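Local coordinates for transcription termination factor NusA (Planctomyces limnophilus, PDB 4MTN), which probably takes part in both transcription termination and antitermination, binding the core RNA polymerase and the nascent RNA, at residues E24-F27 against E28-Q32; R119-S123 against A124-N128; R181-E184 against L185-E189. All coordinates share one frame; numbering follows the deposited sequence.

Contact 1: E24-F27 against E28-Q32; sequences EIVF and EGVEQ
Glu28 follows Phe27 within one unbroken helix, and its backbone N reaches back one turn to Glu24 O in a weak bond of 3.3 Å. Its CG, anti to the carbonyl carbon (chi1 -72°), runs back beside that same oxygen, and the extended chain carries the carboxylate to the Glu24 side of the helix. Glu28 OE2 and Glu24 OE2 stay 5.0 Å apart; as like charges they would probably repel, and Glu24 turns to Arg54 for a salt bridge. Gly29 adds only backbone: its N meets Ile25 O at 3.0 Å, the donor tilted somewhat from the carbonyl plane. Val30 N gives a straighter bond to Val26 O, 2.8 Å long with an N-H...O angle of 163°. Beside this bond the valine side chains slant across each other, Val26 CG1 lying 4.2 Å from Val30 CG2, a light apolar touch on the side packed against helix 7-18. Glu31 N closes the series on Phe27 O at 2.9 Å, and Glu31 CG passes beside that oxygen too. The Glu31 carboxylate goes to Arg54 and to the backbone N of Ile52, while the Phe27 side chain touches Ile52 and Val12. This is the i to i+4 ladder of an amphipathic alpha-helix, here helix 23-42 in the NusA N-terminal domain, with Val26, Phe27 and Val30 buried against helix 7-18 and strand 48-52 and the glutamates more exposed.

Contact 2: R119-S123 against A124-N128; sequences RNEGS and AITVN
Thr126 N donates to Arg119 O at 2.9 Å, with a nearly straight N-H...O angle of 175°, where strand 112-120 turns back into strand 124-128 to make an antiparallel beta hairpin. Nearer the turn, Glu121 N reaches Ala124 O at 3.1 Å, closing the short connection through Gly122 and Ser123. Between these two bonds Asn120 and Ile125 form a non-hydrogen-bonded pair, CA to CA 4.7 Å, which sets the register. Their side chains lie side by side and point the same way: Asn120 CG is anti to its N (chi1 -169°), which lays the amide along the isoleucine, with Asn120 OD1 3.3 Å from Ile125 CG1. The amide nitrogen, ND2, bonds to the backbone oxygen of His147. Glu121 CG sits between its own N and carbonyl carbon, and the bend at chi2 lays the side chain past Ala124 O towards Thr126. In the S1 domain, an OB-type beta fold, strand 124-128 is flanked by strand 112-120 and strand 133-137; Ile125 bonds through its backbone to Leu136 and packs on Val117, Met141 and His147.

Contact 3: R181-E184 against L185-E189; sequences RLLE and LEIPE
The Arg181 guanidinium meets the Glu184 carboxylate edge-on, with Glu184 CD in its plane. NE and NH2 form a side-on, two-pronged salt bridge, a classic i to i+3 pair on the surface of an alpha-helix, here the last turns of helix 176-186. Glu184 CG, anti to its carbonyl carbon (chi1 -70°), starts an extended chain that runs back to Arg181. Arg181 NE lies 3.0 Å from Glu184 OE1 and approaches from above the carboxylate plane, whereas Arg181 NH2 meets Glu184 OE2 on the syn side but tilted out of that plane, also at 3.0 Å. The two flat groups are therefore not coplanar, although both acceptors lie close to the guanidinium plane. The third nitrogen, NH1, bonds to Gly110 O, tying the helix to the chain just ahead of strand 112-120. With an alanine in place of Glu184 both acceptors are gone, and NE and NH2 would probably lose their mate, leaving the guanidinium, held by NH1, freer to swing about its side-chain torsions. Along the backbone, Leu185 N bonds to Arg181 O and Glu186 N to Leu182 O, each at 3.0 Å. Leu185 CG lies over Arg181 O, and its side chain packs on Arg154 and Ile112. Ile187, at the N-cap position of helix 188-191, still gives its N to Leu183 O at 2.9 Å. The side chains of Leu183 and Ile187 run side by side, Leu183 CD2 meeting Ile187 CD1 at 4.0 Å.

In the fold
The three contacts follow one another along the chain without touching. Contact 1 lies in the NusA N-terminal domain and contact 2 in the S1 domain; their centres are 31 Å apart and their nearest atoms about 14 Å. Helix 87-105, which packs on Ile25 and Val26 of contact 1, leads along the chain towards strand 112-120, one arm of the hairpin in contact 2. That same strand also receives side chains of contact 3, whose helix lies against it and strand 152-162 and also touches helix 231-239 of the KH region. Contacts 2 and 3 are 28 Å apart centre to centre, contacts 1 and 3 41 Å, in keeping with an elongated, multidomain chain.

Contact 1: E24-F27 against E28-Q32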
ATOM      1  N   GLU A  24      25.436 -20.331 -12.356  1.00 75.83           N
ATOM      2  CA  GLU A  24      25.008 -19.379 -13.377  1.00 73.07           C
ATOM      3  C   GLU A  24      25.149 -17.935 -12.904  1.00 73.43           C
ATOM      4  O   GLU A  24      25.470 -17.045 -13.692  1.00 72.14           O
ATOM      5  CB  GLU A  24      23.564 -19.658 -13.795  1.00 72.55           C
ATOM      6  CG  GLU A  24      23.140 -18.944 -15.068  1.00 74.12           C
ATOM      7  CD  GLU A  24      23.986 -19.333 -16.268  1.00 76.45           C
ATOM      8  OE1 GLU A  24      24.467 -20.485 -16.317  1.00 79.28           O
ATOM      9  OE2 GLU A  24      24.171 -18.484 -17.165  1.00 76.81           O
ATOM     10  N   ILE A  25      24.910 -17.709 -11.617  1.00 74.68           N
ATOM     11  CA  ILE A  25      25.099 -16.389 -11.030  1.00 73.90           C
ATOM     12  C   ILE A  25      26.588 -16.072 -10.937  1.00 75.19           C
ATOM     13  O   ILE A  25      27.015 -14.948 -11.211  1.00 75.00           O
ATOM     14  CB  ILE A  25      24.457 -16.291  -9.632  1.00 72.13           C
ATOM     15  CG1 ILE A  25      22.940 -16.470  -9.729  1.00 73.72           C
ATOM     16  CG2 ILE A  25      24.787 -14.959  -8.982  1.00 68.76           C
ATOM     17  CD1 ILE A  25      22.218 -16.292  -8.411  1.00 67.86           C
ATOM     18  N   VAL A  26      27.374 -17.076 -10.562  1.00 76.78           N
ATOM     19  CA  VAL A  26      28.818 -16.920 -10.431  1.00 74.81           C
ATOM     20  C   VAL A  26      29.470 -16.625 -11.780  1.00 74.17           C
ATOM     21  O   VAL A  26      30.337 -15.757 -11.879  1.00 72.26           O
ATOM     22  CB  VAL A  26      29.466 -18.177  -9.817  1.00 76.33           C
ATOM     23  CG1 VAL A  26      30.963 -17.975  -9.646  1.00 76.15           C
ATOM     24  CG2 VAL A  26      28.815 -18.508  -8.484  1.00 79.47           C
ATOM     25  N   PHE A  27      29.047 -17.349 -12.815  1.00 74.97           N
ATOM     26  CA  PHE A  27      29.552 -17.125 -14.168  1.00 72.12           C
ATOM     27  C   PHE A  27      29.321 -15.685 -14.609  1.00 70.88           C
ATOM     28  O   PHE A  27      30.218 -15.046 -15.158  1.00 70.71           O
ATOM     29  CB  PHE A  27      28.891 -18.084 -15.161  1.00 73.57           C
ATOM     30  CG  PHE A  27      29.559 -19.428 -15.249  1.00 74.82           C
ATOM     31  CD1 PHE A  27      30.772 -19.571 -15.903  1.00 73.92           C
ATOM     32  CD2 PHE A  27      28.970 -20.549 -14.690  1.00 74.65           C
ATOM     33  CE1 PHE A  27      31.389 -20.806 -15.990  1.00 75.75           C
ATOM     34  CE2 PHE A  27      29.581 -21.787 -14.773  1.00 76.12           C
ATOM     35  CZ  PHE A  27      30.792 -21.915 -15.425  1.00 76.54           C
ATOM     36  N   GLU A  28      28.115 -15.183 -14.363  1.00 70.64           N
ATOM     37  CA  GLU A  28      27.775 -13.803 -14.690  1.00 72.04           C
ATOM     38  C   GLU A  28      28.655 -12.824 -13.920  1.00 64.36           C
ATOM     39  O   GLU A  28      29.054 -11.786 -14.449  1.00 59.91           O
ATOM     40  CB  GLU A  28      26.300 -13.528 -14.393  1.00 82.06           C
ATOM     41  CG  GLU A  28      25.332 -14.190 -15.359  1.00 91.35           C
ATOM     42  CD  GLU A  28      23.881 -13.941 -14.993  1.00 99.88           C
ATOM     43  OE1 GLU A  28      23.569 -13.904 -13.784  1.00102.83           O
ATOM     44  OE2 GLU A  28      23.053 -13.777 -15.914  1.00104.82           O
ATOM     45  N   GLY A  29      28.955 -13.165 -12.671  1.00 62.91           N
ATOM     46  CA  GLY A  29      29.803 -12.335 -11.836  1.00 60.60           C
ATOM     47  C   GLY A  29      31.231 -12.279 -12.343  1.00 59.63           C
ATOM     48  O   GLY A  29      31.831 -11.207 -12.417  1.00 59.63           O
ATOM     49  N   VAL A  30      31.773 -13.441 -12.695  1.00 60.72           N
ATOM     50  CA  VAL A  30      33.132 -13.530 -13.218  1.00 60.68           C
ATOM     51  C   VAL A  30      33.249 -12.795 -14.551  1.00 60.75           C
ATOM     52  O   VAL A  30      34.254 -12.137 -14.820  1.00 64.17           O
ATOM     53  CB  VAL A  30      33.572 -15.000 -13.395  1.00 61.20           C
ATOM     54  CG1 VAL A  30      34.962 -15.078 -14.011  1.00 54.04           C
ATOM     55  CG2 VAL A  30      33.543 -15.725 -12.059  1.00 62.06           C
ATOM     56  N   GLU A  31      32.211 -12.902 -15.375  1.00 62.17           N
ATOM     57  CA  GLU A  31      32.167 -12.194 -16.651  1.00 62.94           C
ATOM     58  C   GLU A  31      32.266 -10.688 -16.441  1.00 63.60           C
ATOM     59  O   GLU A  31      33.031 -10.008 -17.123  1.00 68.62           O
ATOM     60  CB  GLU A  31      30.886 -12.534 -17.417  1.00 63.89           C
ATOM     61  CG  GLU A  31      30.887 -13.910 -18.062  1.00 66.22           C
ATOM     62  CD  GLU A  31      29.594 -14.212 -18.795  1.00 71.33           C
ATOM     63  OE1 GLU A  31      28.648 -13.403 -18.692  1.00 73.20           O
ATOM     64  OE2 GLU A  31      29.524 -15.256 -19.476  1.00 72.06           O
ATOM     65  N   GLN A  32      31.495 -10.176 -15.488  1.00 60.58           N
ATOM     66  CA  GLN A  32      31.495  -8.749 -15.189  1.00 56.96           C
ATOM     67  C   GLN A  32      32.833  -8.298 -14.612  1.00 57.09           C
ATOM     68  O   GLN A  32      33.218  -7.136 -14.750  1.00 58.68           O
ATOM     69  CB  GLN A  32      30.359  -8.405 -14.222  1.00 53.31           C
ATOM     70  CG  GLN A  32      28.971  -8.577 -14.815  1.00 51.97           C
ATOM     71  CD  GLN A  32      28.750  -7.717 -16.044  1.00 57.41           C
ATOM     72  OE1 GLN A  32      29.224  -6.584 -16.117  1.00 59.10           O
ATOM     73  NE2 GLN A  32      28.030  -8.256 -17.021  1.00 58.63           N
TER

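Contact 2: R119-S123 against A124-N128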
ATOM      1  N   ARG A 119      16.276 -12.744  13.156  1.00 74.99           N
ATOM      2  CA  ARG A 119      16.494 -11.744  14.194  1.00 78.42           C
ATOM      3  C   ARG A 119      15.238 -10.910  14.410  1.00 74.78           C
ATOM      4  O   ARG A 119      14.583 -10.500  13.451  1.00 67.03           O
ATOM      5  CB  ARG A 119      17.672 -10.833  13.835  1.00 79.33           C
ATOM      6  CG  ARG A 119      19.025 -11.525  13.835  1.00 82.86           C
ATOM      7  CD  ARG A 119      19.399 -12.015  15.226  1.00 90.56           C
ATOM      8  NE  ARG A 119      20.755 -12.556  15.267  1.00 95.34           N
ATOM      9  CZ  ARG A 119      21.319 -13.075  16.352  1.00101.38           C
ATOM     10  NH1 ARG A 119      20.644 -13.129  17.493  1.00103.69           N
ATOM     11  NH2 ARG A 119      22.558 -13.543  16.299  1.00104.81           N
ATOM     12  N   ASN A 120      14.905 -10.663  15.671  1.00 82.71           N
ATOM     13  CA  ASN A 120      13.748  -9.843  15.996  1.00 88.25           C
ATOM     14  C   ASN A 120      14.108  -8.714  16.954  1.00 92.94           C
ATOM     15  O   ASN A 120      14.406  -8.952  18.124  1.00 95.88           O
ATOM     16  CB  ASN A 120      12.642 -10.713  16.602  1.00 92.08           C
ATOM     17  CG  ASN A 120      11.315  -9.984  16.726  1.00 94.33           C
ATOM     18  OD1 ASN A 120      11.222  -8.782  16.480  1.00 96.72           O
ATOM     19  ND2 ASN A 120      10.277 -10.714  17.117  1.00 93.65           N
ATOM     20  N   GLU A 121      14.073  -7.484  16.451  1.00 94.99           N
ATOM     21  CA  GLU A 121      14.162  -6.305  17.302  1.00 99.65           C
ATOM     22  C   GLU A 121      12.800  -5.625  17.360  1.00 98.73           C
ATOM     23  O   GLU A 121      11.842  -6.088  16.742  1.00 94.14           O
ATOM     24  CB  GLU A 121      15.236  -5.330  16.803  1.00 99.82           C
ATOM     25  CG  GLU A 121      15.241  -5.087  15.303  1.00 98.32           C
ATOM     26  CD  GLU A 121      16.152  -6.046  14.561  1.00 99.65           C
ATOM     27  OE1 GLU A 121      16.775  -6.904  15.219  1.00104.00           O
ATOM     28  OE2 GLU A 121      16.247  -5.938  13.319  1.00 94.29           O
ATOM     29  N   GLY A 122      12.715  -4.524  18.097  1.00105.32           N
ATOM     30  CA  GLY A 122      11.470  -3.790  18.203  1.00104.41           C
ATOM     31  C   GLY A 122      11.101  -3.126  16.891  1.00 97.96           C
ATOM     32  O   GLY A 122       9.934  -3.100  16.503  1.00 98.48           O
ATOM     33  N   SER A 123      12.109  -2.604  16.201  1.00 89.39           N
ATOM     34  CA  SER A 123      11.900  -1.841  14.976  1.00 81.12           C
ATOM     35  C   SER A 123      11.525  -2.710  13.777  1.00 76.41           C
ATOM     36  O   SER A 123      10.664  -2.335  12.980  1.00 75.82           O
ATOM     37  CB  SER A 123      13.153  -1.027  14.651  1.00 80.57           C
ATOM     38  OG  SER A 123      14.304  -1.854  14.624  1.00 79.78           O
ATOM     39  N   ALA A 124      12.170  -3.865  13.640  1.00 70.21           N
ATOM     40  CA  ALA A 124      11.935  -4.711  12.475  1.00 62.52           C
ATOM     41  C   ALA A 124      12.191  -6.191  12.745  1.00 60.06           C
ATOM     42  O   ALA A 124      12.859  -6.555  13.712  1.00 58.11           O
ATOM     43  CB  ALA A 124      12.793  -4.241  11.311  1.00 52.08           C
ATOM     44  N   ILE A 125      11.650  -7.036  11.873  1.00 59.16           N
ATOM     45  CA  ILE A 125      11.845  -8.479  11.951  1.00 56.54           C
ATOM     46  C   ILE A 125      12.507  -8.992  10.679  1.00 50.23           C
ATOM     47  O   ILE A 125      12.055  -8.693   9.575  1.00 52.20           O
ATOM     48  CB  ILE A 125      10.512  -9.224  12.162  1.00 59.30           C
ATOM     49  CG1 ILE A 125       9.859  -8.796  13.477  1.00 61.90           C
ATOM     50  CG2 ILE A 125      10.728 -10.731  12.138  1.00 56.59           C
ATOM     51  CD1 ILE A 125       8.525  -9.460  13.732  1.00 61.11           C
ATOM     52  N   THR A 126      13.580  -9.759  10.834  1.00 54.99           N
ATOM     53  CA  THR A 126      14.289 -10.314   9.687  1.00 57.25           C
ATOM     54  C   THR A 126      13.831 -11.743   9.409  1.00 58.81           C
ATOM     55  O   THR A 126      13.948 -12.621  10.264  1.00 61.31           O
ATOM     56  CB  THR A 126      15.815 -10.299   9.899  1.00 58.81           C
ATOM     57  OG1 THR A 126      16.239  -8.973  10.236  1.00 61.32           O
ATOM     58  CG2 THR A 126      16.533 -10.750   8.638  1.00 56.23           C
ATOM     59  N   VAL A 127      13.309 -11.967   8.208  1.00 58.66           N
ATOM     60  CA  VAL A 127      12.765 -13.267   7.831  1.00 54.97           C
ATOM     61  C   VAL A 127      13.577 -13.910   6.712  1.00 56.72           C
ATOM     62  O   VAL A 127      13.840 -13.284   5.685  1.00 56.77           O
ATOM     63  CB  VAL A 127      11.296 -13.145   7.380  1.00 48.93           C
ATOM     64  CG1 VAL A 127      10.740 -14.509   7.003  1.00 41.02           C
ATOM     65  CG2 VAL A 127      10.457 -12.502   8.475  1.00 42.14           C
ATOM     66  N   ASN A 128      13.972 -15.164   6.913  1.00 58.93           N
ATOM     67  CA  ASN A 128      14.729 -15.892   5.902  1.00 60.92           C
ATOM     68  C   ASN A 128      13.824 -16.731   5.011  1.00 63.32           C
ATOM     69  O   ASN A 128      13.250 -17.724   5.452  1.00 67.87           O
ATOM     70  CB  ASN A 128      15.778 -16.788   6.560  1.00 65.38           C
ATOM     71  CG  ASN A 128      16.532 -17.638   5.555  1.00 66.17           C
ATOM     72  OD1 ASN A 128      16.741 -17.229   4.413  1.00 66.96           O
ATOM     73  ND2 ASN A 128      16.942 -18.828   5.975  1.00 68.16           N
TER

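Contact 3: R181-E184 against L185-E189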
ATOM      1  N   ARG A 181      -5.073 -12.353  -0.357  1.00 42.11           N
ATOM      2  CA  ARG A 181      -4.404 -13.607  -0.684  1.00 41.50           C
ATOM      3  C   ARG A 181      -4.931 -14.757   0.168  1.00 41.99           C
ATOM      4  O   ARG A 181      -5.235 -15.832  -0.346  1.00 44.32           O
ATOM      5  CB  ARG A 181      -2.891 -13.480  -0.494  1.00 39.07           C
ATOM      6  CG  ARG A 181      -2.200 -12.477  -1.405  1.00 41.10           C
ATOM      7  CD  ARG A 181      -2.144 -12.950  -2.848  1.00 29.55           C
ATOM      8  NE  ARG A 181      -3.304 -12.517  -3.618  1.00 41.21           N
ATOM      9  CZ  ARG A 181      -3.407 -11.332  -4.212  1.00 42.54           C
ATOM     10  NH1 ARG A 181      -2.419 -10.454  -4.122  1.00 30.02           N
ATOM     11  NH2 ARG A 181      -4.501 -11.026  -4.898  1.00 38.73           N
ATOM     12  N   LEU A 182      -5.029 -14.521   1.473  1.00 40.04           N
ATOM     13  CA  LEU A 182      -5.476 -15.543   2.413  1.00 38.45           C
ATOM     14  C   LEU A 182      -6.897 -16.008   2.114  1.00 37.42           C
ATOM     15  O   LEU A 182      -7.219 -17.186   2.273  1.00 37.80           O
ATOM     16  CB  LEU A 182      -5.387 -15.022   3.847  1.00 40.69           C
ATOM     17  CG  LEU A 182      -3.976 -14.860   4.411  1.00 43.34           C
ATOM     18  CD1 LEU A 182      -4.017 -14.169   5.763  1.00 36.07           C
ATOM     19  CD2 LEU A 182      -3.286 -16.211   4.515  1.00 38.08           C
ATOM     20  N   LEU A 183      -7.742 -15.079   1.681  1.00 36.10           N
ATOM     21  CA  LEU A 183      -9.110 -15.415   1.304  1.00 37.23           C
ATOM     22  C   LEU A 183      -9.124 -16.287   0.055  1.00 40.82           C
ATOM     23  O   LEU A 183      -9.936 -17.206  -0.062  1.00 47.55           O
ATOM     24  CB  LEU A 183      -9.934 -14.146   1.079  1.00 35.98           C
ATOM     25  CG  LEU A 183     -10.368 -13.422   2.357  1.00 35.06           C
ATOM     26  CD1 LEU A 183     -10.977 -12.064   2.042  1.00 30.93           C
ATOM     27  CD2 LEU A 183     -11.347 -14.279   3.141  1.00 36.05           C
ATOM     28  N   GLU A 184      -8.216 -15.998  -0.872  1.00 36.83           N
ATOM     29  CA  GLU A 184      -8.099 -16.775  -2.100  1.00 31.19           C
ATOM     30  C   GLU A 184      -7.679 -18.210  -1.800  1.00 36.77           C
ATOM     31  O   GLU A 184      -8.102 -19.143  -2.478  1.00 40.21           O
ATOM     32  CB  GLU A 184      -7.100 -16.122  -3.059  1.00 31.15           C
ATOM     33  CG  GLU A 184      -7.584 -14.817  -3.672  1.00 40.24           C
ATOM     34  CD  GLU A 184      -6.483 -14.059  -4.391  1.00 45.32           C
ATOM     35  OE1 GLU A 184      -5.331 -14.541  -4.399  1.00 43.24           O
ATOM     36  OE2 GLU A 184      -6.769 -12.977  -4.946  1.00 47.72           O
ATOM     37  N   LEU A 185      -6.851 -18.382  -0.776  1.00 33.10           N
ATOM     38  CA  LEU A 185      -6.384 -19.707  -0.386  1.00 36.47           C
ATOM     39  C   LEU A 185      -7.463 -20.502   0.346  1.00 43.54           C
ATOM     40  O   LEU A 185      -7.656 -21.688   0.086  1.00 45.21           O
ATOM     41  CB  LEU A 185      -5.138 -19.601   0.495  1.00 33.81           C
ATOM     42  CG  LEU A 185      -3.829 -19.180  -0.175  1.00 38.04           C
ATOM     43  CD1 LEU A 185      -2.712 -19.108   0.853  1.00 32.38           C
ATOM     44  CD2 LEU A 185      -3.468 -20.139  -1.298  1.00 33.53           C
ATOM     45  N   GLU A 186      -8.160 -19.842   1.265  1.00 45.38           N
ATOM     46  CA  GLU A 186      -9.108 -20.526   2.136  1.00 49.30           C
ATOM     47  C   GLU A 186     -10.444 -20.812   1.451  1.00 46.84           C
ATOM     48  O   GLU A 186     -11.054 -21.855   1.682  1.00 46.28           O
ATOM     49  CB  GLU A 186      -9.344 -19.705   3.405  1.00 54.55           C
ATOM     50  CG  GLU A 186      -9.761 -20.537   4.607  1.00 61.56           C
ATOM     51  CD  GLU A 186      -8.626 -21.386   5.147  1.00 67.83           C
ATOM     52  OE1 GLU A 186      -7.453 -20.991   4.979  1.00 69.93           O
ATOM     53  OE2 GLU A 186      -8.907 -22.452   5.736  1.00 70.81           O
ATOM     54  N   ILE A 187     -10.897 -19.883   0.614  1.00 42.41           N
ATOM     55  CA  ILE A 187     -12.187 -20.029  -0.053  1.00 41.94           C
ATOM     56  C   ILE A 187     -12.030 -20.533  -1.484  1.00 40.29           C
ATOM     57  O   ILE A 187     -11.566 -19.798  -2.356  1.00 41.63           O
ATOM     58  CB  ILE A 187     -12.964 -18.701  -0.072  1.00 41.54           C
ATOM     59  CG1 ILE A 187     -13.067 -18.126   1.342  1.00 40.98           C
ATOM     60  CG2 ILE A 187     -14.347 -18.902  -0.674  1.00 44.76           C
ATOM     61  CD1 ILE A 187     -13.886 -16.857   1.427  1.00 40.08           C
ATOM     62  N   PRO A 188     -12.426 -21.792  -1.732  1.00 43.58           N
ATOM     63  CA  PRO A 188     -12.309 -22.416  -3.055  1.00 47.00           C
ATOM     64  C   PRO A 188     -13.064 -21.662  -4.148  1.00 48.06           C
ATOM     65  O   PRO A 188     -12.608 -21.648  -5.287  1.00 46.04           O
ATOM     66  CB  PRO A 188     -12.910 -23.813  -2.843  1.00 44.00           C
ATOM     67  CG  PRO A 188     -13.712 -23.712  -1.592  1.00 51.84           C
ATOM     68  CD  PRO A 188     -12.997 -22.717  -0.740  1.00 47.86           C
ATOM     69  N   GLU A 189     -14.190 -21.039  -3.809  1.00 47.56           N
ATOM     70  CA  GLU A 189     -14.950 -20.272  -4.792  1.00 45.70           C
ATOM     71  C   GLU A 189     -14.144 -19.091  -5.332  1.00 43.11           C
ATOM     72  O   GLU A 189     -14.326 -18.679  -6.476  1.00 42.24           O
ATOM     73  CB  GLU A 189     -16.264 -19.767  -4.192  1.00 47.93           C
ATOM     74  CG  GLU A 189     -17.317 -20.840  -3.967  1.00 54.64           C
ATOM     75  CD  GLU A 189     -17.264 -21.438  -2.575  1.00 56.44           C
ATOM     76  OE1 GLU A 189     -16.161 -21.522  -1.996  1.00 56.85           O
ATOM     77  OE2 GLU A 189     -18.334 -21.815  -2.055  1.00 56.89           O
TER